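Local coordinates for SusD homolog (Bacteroides thetaiotaomicron, PDB 3EHM), which probably binds mucin O-glycans at the cell surface as a SusD-family lipoprotein, serving their utilization by this gut symbiont, at residues W133-D138 / N448-W453. Sequence-based numbering, arbitrary orientation.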
loop_
_atom_site.group_PDB
_atom_site.type_symbol
_atom_site.label_atom_id
_atom_site.label_comp_id
_atom_site.label_asym_id
_atom_site.label_seq_id
_atom_site.Cartn_x
_atom_site.Cartn_y
_atom_site.Cartn_z
ATOM N N TRP A 133 -10.217 -0.872 5.772
ATOM C CA TRP A 133 -9.815 -0.689 7.160
ATOM C C TRP A 133 -8.510 -1.376 7.527
ATOM O O TRP A 133 -7.942 -1.098 8.582
ATOM C CB TRP A 133 -10.946 -1.102 8.101
ATOM C CG TRP A 133 -12.098 -0.140 8.048
ATOM C CD1 TRP A 133 -12.189 0.995 7.282
ATOM C CD2 TRP A 133 -13.316 -0.213 8.796
ATOM N NE1 TRP A 133 -13.384 1.630 7.514
ATOM C CE2 TRP A 133 -14.097 0.911 8.437
ATOM C CE3 TRP A 133 -13.823 -1.118 9.737
ATOM C CZ2 TRP A 133 -15.360 1.153 8.988
ATOM C CZ3 TRP A 133 -15.079 -0.877 10.286
ATOM C CH2 TRP A 133 -15.833 0.251 9.908
ATOM N N LEU A 134 -8.032 -2.266 6.661
ATOM C CA LEU A 134 -6.747 -2.910 6.895
ATOM C C LEU A 134 -5.731 -1.781 6.708
ATOM O O LEU A 134 -4.736 -1.695 7.425
ATOM C CB LEU A 134 -6.489 -4.026 5.878
ATOM C CG LEU A 134 -5.076 -4.630 5.908
ATOM C CD1 LEU A 134 -4.746 -5.123 7.316
ATOM C CD2 LEU A 134 -4.989 -5.781 4.910
ATOM N N ARG A 135 -5.999 -0.909 5.738
ATOM C CA ARG A 135 -5.134 0.238 5.482
ATOM C C ARG A 135 -5.219 1.185 6.678
ATOM O O ARG A 135 -4.207 1.708 7.146
ATOM C CB ARG A 135 -5.590 0.987 4.222
ATOM C CG ARG A 135 -5.273 0.277 2.910
ATOM C CD ARG A 135 -6.233 0.713 1.809
ATOM N NE ARG A 135 -6.146 2.136 1.474
ATOM C CZ ARG A 135 -5.204 2.670 0.702
ATOM N NH1 ARG A 135 -4.252 1.904 0.182
ATOM N NH2 ARG A 135 -5.233 3.966 0.424
ATOM N N ALA A 136 -6.437 1.399 7.164
ATOM C CA ALA A 136 -6.669 2.292 8.299
ATOM C C ALA A 136 -5.853 1.884 9.522
ATOM O O ALA A 136 -5.124 2.697 10.093
ATOM C CB ALA A 136 -8.155 2.319 8.648
ATOM N N THR A 137 -5.971 0.628 9.932
ATOM C CA THR A 137 -5.220 0.180 11.096
ATOM C C THR A 137 -3.719 0.163 10.827
ATOM O O THR A 137 -2.921 0.467 11.710
ATOM C CB THR A 137 -5.664 -1.214 11.566
ATOM O OG1 THR A 137 -4.880 -1.595 12.703
ATOM C CG2 THR A 137 -5.490 -2.241 10.461
ATOM N N ASP A 138 -3.330 -0.180 9.606
ATOM C CA ASP A 138 -1.909 -0.217 9.270
ATOM C C ASP A 138 -1.306 1.178 9.212
ATOM O O ASP A 138 -0.086 1.337 9.275
ATOM C CB ASP A 138 -1.689 -0.947 7.945
ATOM C CG ASP A 138 -1.951 -2.436 8.058
ATOM O OD1 ASP A 138 -2.015 -2.933 9.205
ATOM O OD2 ASP A 138 -2.080 -3.111 7.014
ATOM N N ASN A 448 0.855 0.522 -5.262
ATOM C CA ASN A 448 0.138 0.362 -3.992
ATOM C C ASN A 448 1.061 0.797 -2.846
ATOM O O ASN A 448 1.647 -0.037 -2.149
ATOM C CB ASN A 448 -0.270 -1.100 -3.803
ATOM C CG ASN A 448 -1.338 -1.276 -2.740
ATOM O OD1 ASN A 448 -1.450 -0.473 -1.809
ATOM N ND2 ASN A 448 -2.121 -2.339 -2.866
ATOM N N ALA A 449 1.172 2.108 -2.658
ATOM C CA ALA A 449 2.040 2.701 -1.641
ATOM C C ALA A 449 1.788 2.324 -0.183
ATOM O O ALA A 449 2.734 2.059 0.559
ATOM C CB ALA A 449 2.016 4.222 -1.782
ATOM N N VAL A 450 0.530 2.316 0.245
ATOM C CA VAL A 450 0.240 1.988 1.638
ATOM C C VAL A 450 0.741 0.598 2.019
ATOM O O VAL A 450 1.372 0.430 3.064
ATOM C CB VAL A 450 -1.274 2.083 1.949
ATOM C CG1 VAL A 450 -1.536 1.690 3.404
ATOM C CG2 VAL A 450 -1.760 3.507 1.709
ATOM N N GLU A 451 0.468 -0.395 1.176
ATOM C CA GLU A 451 0.907 -1.761 1.461
ATOM C C GLU A 451 2.436 -1.832 1.516
ATOM O O GLU A 451 3.000 -2.487 2.383
ATOM C CB GLU A 451 0.367 -2.720 0.395
ATOM C CG GLU A 451 0.683 -4.197 0.619
ATOM C CD GLU A 451 0.159 -4.739 1.942
ATOM O OE1 GLU A 451 -0.856 -4.217 2.458
ATOM O OE2 GLU A 451 0.757 -5.709 2.456
ATOM N N ALA A 452 3.102 -1.147 0.591
ATOM C CA ALA A 452 4.560 -1.145 0.559
ATOM C C ALA A 452 5.123 -0.471 1.809
ATOM O O ALA A 452 6.131 -0.909 2.364
ATOM C CB ALA A 452 5.048 -0.431 -0.688
ATOM N N TRP A 453 4.469 0.602 2.240
ATOM C CA TRP A 453 4.891 1.336 3.423
ATOM C C TRP A 453 4.693 0.468 4.668
ATOM O O TRP A 453 5.526 0.460 5.570
ATOM C CB TRP A 453 4.089 2.635 3.536
ATOM C CG TRP A 453 4.408 3.449 4.741
ATOM C CD1 TRP A 453 5.632 3.608 5.328
ATOM C CD2 TRP A 453 3.500 4.269 5.479
ATOM N NE1 TRP A 453 5.542 4.480 6.386
ATOM C CE2 TRP A 453 4.243 4.903 6.502
ATOM C CE3 TRP A 453 2.128 4.535 5.375
ATOM C CZ2 TRP A 453 3.661 5.784 7.415
ATOM C CZ3 TRP A 453 1.548 5.417 6.287
ATOM C CH2 TRP A 453 2.317 6.030 7.293
HETATM O O HOH W 1 -3.418 -0.859 0.224
#
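V450 meets R135 through both of its methyl groups. V450 CG2 lies over one face of the guanidinium, 3.3 Å from R135 NH1 and 3.7 Å from R135 CZ, while V450 CG1 rests against the aliphatic part of the arginine, 4.0 Å from R135 CG. One branched side chain can serve both ends because the arginine bends at chi3 (63°), which turns its head back toward the valine and offers it a guanidinium face.

A water in the guanidinium plane accepts from R135 NH1 at 2.9 Å and donates to N448 OD1, also at 2.9 Å, bridging the arginine to the N-cap residue of helix 449-459. R135 NH2 forms a salt bridge with D56, so the cation is held at two nitrogens. A leucine in place of R135 would probably leave D56 without its charged mate and the water without its donor.

R214 of helix 197-215 forms salt bridges with the like-charged D138 and E451, tying the two helices together. F95 of helix 85-110 touches both R135 and V450, and S60 of helix 60-63 packs on V450; the contact between helices 116-140 and 449-459 is buried, its centre about 5 Å from that of the chain, in this largely helical, TPR-containing SusD fold.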